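Local coordinates for protein alternansucrase (Leuconostoc mesenteroides, PDB 6HVG) that belongs to the family 70 glycoside hydrolases and joins a TIM-barrel-type catalytic region to cell-wall-binding-like repeats, at residues W596-G604 / N612-V620. Sequence-based numbering, arbitrary orientation.
Sequences WLHYLMNFG and NANFDGIRV
Met601, Phe615 and Asn614 bury the largest areas here, and they illustrate how a helix is seated on the strand that follows it in a barrel. Met601 starts away from 612-620 at its CB, yet its chain bends at chi2 (-62°) and again at chi3 (98°), which brings the methyl end back to the strand side. There CE lies 3.4 Å from CG2 of Ile618 and 3.5 Å from CB of Phe615, and the Met601 side chain crosses each of these two at about a right angle. Leu597, one turn earlier, continues the apolar line, its CD1 3.6 Å from the same Ile618 CG2. This is the helix-on-strand layer of a TIM-type (beta/alpha)8 barrel: strand 617-620 belongs to the parallel sheet of eight, and helix 587-601 packs outside it, the axis of its last turns, 596-601, running at 135° to that of 617-620 with a closest approach between the two axes of 9.7 Å. Ala1154 of the adjacent strand 1151-1156 meets both Met601 and Phe615, while Ile1142 of helix 1135-1147 also touches Phe615. The phenyl ring presents its edge to the helix end, CD2 standing 3.3 Å from the carbonyl O of Leu600 near the ring plane. Beyond it, Asn614 lies against the turn where one helix gives way to the next. Its CB sits 3.4 Å from the O of Met601, and its amide ND2 is hydrogen-bonded to Ser605 OG in helix 603-608.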
loop_
_atom_site.group_PDB
_atom_site.type_symbol
_atom_site.label_atom_id
_atom_site.label_comp_id
_atom_site.label_asym_id
_atom_site.label_seq_id
_atom_site.Cartn_x
_atom_site.Cartn_y
_atom_site.Cartn_z
ATOM N N TRP A 596 -7.778 6.569 -27.792
ATOM C CA TRP A 596 -6.405 6.539 -27.308
ATOM C C TRP A 596 -5.678 5.324 -27.818
ATOM O O TRP A 596 -4.519 5.412 -28.229
ATOM C CB TRP A 596 -6.398 6.540 -25.791
ATOM C CG TRP A 596 -5.056 6.765 -25.143
ATOM C CD1 TRP A 596 -4.042 7.534 -25.604
ATOM C CD2 TRP A 596 -4.637 6.269 -23.878
ATOM N NE1 TRP A 596 -3.001 7.526 -24.714
ATOM C CE2 TRP A 596 -3.350 6.753 -23.644
ATOM C CE3 TRP A 596 -5.221 5.436 -22.932
ATOM C CZ2 TRP A 596 -2.634 6.448 -22.493
ATOM C CZ3 TRP A 596 -4.502 5.123 -21.783
ATOM C CH2 TRP A 596 -3.233 5.644 -21.571
ATOM N N LEU A 597 -6.363 4.189 -27.798
ATOM C CA LEU A 597 -5.796 2.929 -28.292
ATOM C C LEU A 597 -5.474 3.007 -29.762
ATOM O O LEU A 597 -4.439 2.529 -30.188
ATOM C CB LEU A 597 -6.754 1.779 -28.053
ATOM C CG LEU A 597 -6.322 0.414 -28.563
ATOM C CD1 LEU A 597 -5.017 -0.037 -27.914
ATOM C CD2 LEU A 597 -7.441 -0.579 -28.311
ATOM N N HIS A 598 -6.357 3.599 -30.545
ATOM C CA HIS A 598 -6.094 3.793 -31.967
ATOM C C HIS A 598 -4.883 4.674 -32.118
ATOM O O HIS A 598 -3.992 4.376 -32.913
ATOM C CB HIS A 598 -7.290 4.436 -32.644
ATOM C CG HIS A 598 -7.100 4.687 -34.104
ATOM N ND1 HIS A 598 -7.386 3.741 -35.066
ATOM C CD2 HIS A 598 -6.711 5.799 -34.768
ATOM C CE1 HIS A 598 -7.160 4.253 -36.261
ATOM N NE2 HIS A 598 -6.753 5.502 -36.108
ATOM N N TYR A 599 -4.841 5.751 -31.339
ATOM C CA TYR A 599 -3.747 6.717 -31.400
ATOM C C TYR A 599 -2.391 6.057 -31.156
ATOM O O TYR A 599 -1.413 6.396 -31.825
ATOM C CB TYR A 599 -3.991 7.833 -30.400
ATOM C CG TYR A 599 -2.863 8.809 -30.186
ATOM C CD1 TYR A 599 -2.708 9.903 -31.003
ATOM C CD2 TYR A 599 -1.989 8.665 -29.125
ATOM C CE1 TYR A 599 -1.713 10.838 -30.769
ATOM C CE2 TYR A 599 -0.995 9.591 -28.878
ATOM C CZ TYR A 599 -0.864 10.674 -29.700
ATOM O OH TYR A 599 0.132 11.605 -29.482
ATOM N N LEU A 600 -2.336 5.105 -30.233
ATOM C CA LEU A 600 -1.075 4.417 -29.941
ATOM C C LEU A 600 -0.701 3.444 -31.056
ATOM O O LEU A 600 0.459 3.392 -31.463
ATOM C CB LEU A 600 -1.141 3.692 -28.591
ATOM C CG LEU A 600 -1.298 4.602 -27.368
ATOM C CD1 LEU A 600 -1.778 3.826 -26.165
ATOM C CD2 LEU A 600 -0.012 5.352 -27.028
ATOM N N MET A 601 -1.678 2.691 -31.560
ATOM C CA MET A 601 -1.429 1.709 -32.626
ATOM C C MET A 601 -1.196 2.361 -33.985
ATOM O O MET A 601 -0.732 1.704 -34.906
ATOM C CB MET A 601 -2.585 0.719 -32.743
ATOM C CG MET A 601 -2.863 -0.119 -31.503
ATOM S SD MET A 601 -1.496 -1.185 -31.027
ATOM C CE MET A 601 -0.796 -0.132 -29.759
ATOM N N ASN A 602 -1.513 3.646 -34.103
ATOM C CA ASN A 602 -1.141 4.434 -35.278
ATOM C C ASN A 602 -0.282 5.642 -34.915
ATOM O O ASN A 602 -0.379 6.679 -35.573
ATOM C CB ASN A 602 -2.418 4.881 -35.999
ATOM C CG ASN A 602 -3.201 3.715 -36.551
ATOM O OD1 ASN A 602 -2.985 3.286 -37.691
ATOM N ND2 ASN A 602 -4.096 3.172 -35.736
ATOM N N PHE A 603 0.518 5.532 -33.852
ATOM C CA PHE A 603 1.232 6.702 -33.348
ATOM C C PHE A 603 2.060 7.330 -34.431
ATOM O O PHE A 603 1.968 8.531 -34.669
ATOM C CB PHE A 603 2.100 6.370 -32.144
ATOM C CG PHE A 603 2.806 7.564 -31.561
ATOM C CD1 PHE A 603 2.080 8.591 -30.990
ATOM C CD2 PHE A 603 4.191 7.657 -31.565
ATOM C CE1 PHE A 603 2.727 9.703 -30.450
ATOM C CE2 PHE A 603 4.837 8.758 -31.025
ATOM C CZ PHE A 603 4.107 9.785 -30.468
ATOM N N GLY A 604 2.838 6.507 -35.120
ATOM C CA GLY A 604 3.722 6.968 -36.196
ATOM C C GLY A 604 3.029 7.612 -37.388
ATOM O O GLY A 604 3.483 8.630 -37.887
ATOM N N ASN A 612 5.925 3.144 -40.490
ATOM C CA ASN A 612 6.784 2.179 -39.813
ATOM C C ASN A 612 7.152 2.533 -38.377
ATOM O O ASN A 612 7.953 1.850 -37.746
ATOM C CB ASN A 612 8.051 1.966 -40.630
ATOM C CG ASN A 612 7.876 0.903 -41.687
ATOM O OD1 ASN A 612 7.655 1.215 -42.866
ATOM N ND2 ASN A 612 7.976 -0.376 -41.274
ATOM N N ALA A 613 6.557 3.590 -37.850
ATOM C CA ALA A 613 6.828 4.007 -36.485
ATOM C C ALA A 613 5.609 3.792 -35.578
ATOM O O ALA A 613 5.355 4.596 -34.684
ATOM C CB ALA A 613 7.276 5.463 -36.493
ATOM N N ASN A 614 4.867 2.708 -35.811
ATOM C CA ASN A 614 3.621 2.420 -35.084
ATOM C C ASN A 614 3.740 1.250 -34.119
ATOM O O ASN A 614 4.370 0.258 -34.427
ATOM C CB ASN A 614 2.493 2.088 -36.065
ATOM C CG ASN A 614 1.996 3.297 -36.827
ATOM O OD1 ASN A 614 2.276 4.435 -36.469
ATOM N ND2 ASN A 614 1.238 3.054 -37.875
ATOM N N PHE A 615 3.137 1.353 -32.943
ATOM C CA PHE A 615 3.142 0.242 -31.979
ATOM C C PHE A 615 2.374 -0.937 -32.585
ATOM O O PHE A 615 1.439 -0.733 -33.349
ATOM C CB PHE A 615 2.495 0.669 -30.642
ATOM C CG PHE A 615 3.375 1.531 -29.755
ATOM C CD1 PHE A 615 4.409 0.966 -29.004
ATOM C CD2 PHE A 615 3.135 2.881 -29.622
ATOM C CE1 PHE A 615 5.197 1.740 -28.178
ATOM C CE2 PHE A 615 3.910 3.660 -28.790
ATOM C CZ PHE A 615 4.951 3.089 -28.070
ATOM N N ASP A 616 2.751 -2.155 -32.223
ATOM C CA ASP A 616 2.135 -3.367 -32.804
ATOM C C ASP A 616 1.180 -4.077 -31.875
ATOM O O ASP A 616 0.239 -4.706 -32.330
ATOM C CB ASP A 616 3.205 -4.385 -33.214
ATOM C CG ASP A 616 4.263 -3.780 -34.114
ATOM O OD1 ASP A 616 4.019 -3.629 -35.338
ATOM O OD2 ASP A 616 5.311 -3.413 -33.566
ATOM N N GLY A 617 1.463 -4.031 -30.577
ATOM C CA GLY A 617 0.625 -4.677 -29.588
ATOM C C GLY A 617 0.523 -3.823 -28.356
ATOM O O GLY A 617 1.137 -2.772 -28.288
ATOM N N ILE A 618 -0.218 -4.286 -27.360
ATOM C CA ILE A 618 -0.368 -3.538 -26.107
ATOM C C ILE A 618 -0.171 -4.405 -24.872
ATOM O O ILE A 618 -0.328 -5.603 -24.920
ATOM C CB ILE A 618 -1.768 -2.896 -26.010
ATOM C CG1 ILE A 618 -2.837 -3.977 -26.092
ATOM C CG2 ILE A 618 -1.974 -1.858 -27.115
ATOM C CD1 ILE A 618 -4.239 -3.492 -25.766
ATOM N N ARG A 619 0.159 -3.746 -23.774
ATOM C CA ARG A 619 0.026 -4.300 -22.446
ATOM C C ARG A 619 -1.113 -3.545 -21.768
ATOM O O ARG A 619 -1.151 -2.318 -21.809
ATOM C CB ARG A 619 1.311 -4.073 -21.681
ATOM C CG ARG A 619 1.239 -4.389 -20.191
ATOM C CD ARG A 619 2.520 -3.933 -19.487
ATOM N NE ARG A 619 2.507 -4.146 -18.033
ATOM C CZ ARG A 619 1.906 -3.358 -17.140
ATOM N NH1 ARG A 619 1.266 -2.271 -17.526
ATOM N NH2 ARG A 619 1.950 -3.675 -15.848
ATOM N N VAL A 620 -2.040 -4.271 -21.168
ATOM C CA VAL A 620 -3.147 -3.656 -20.453
ATOM C C VAL A 620 -2.758 -3.565 -18.991
ATOM O O VAL A 620 -2.687 -4.583 -18.294
ATOM C CB VAL A 620 -4.460 -4.465 -20.626
ATOM C CG1 VAL A 620 -5.643 -3.729 -20.011
ATOM C CG2 VAL A 620 -4.734 -4.735 -22.103
#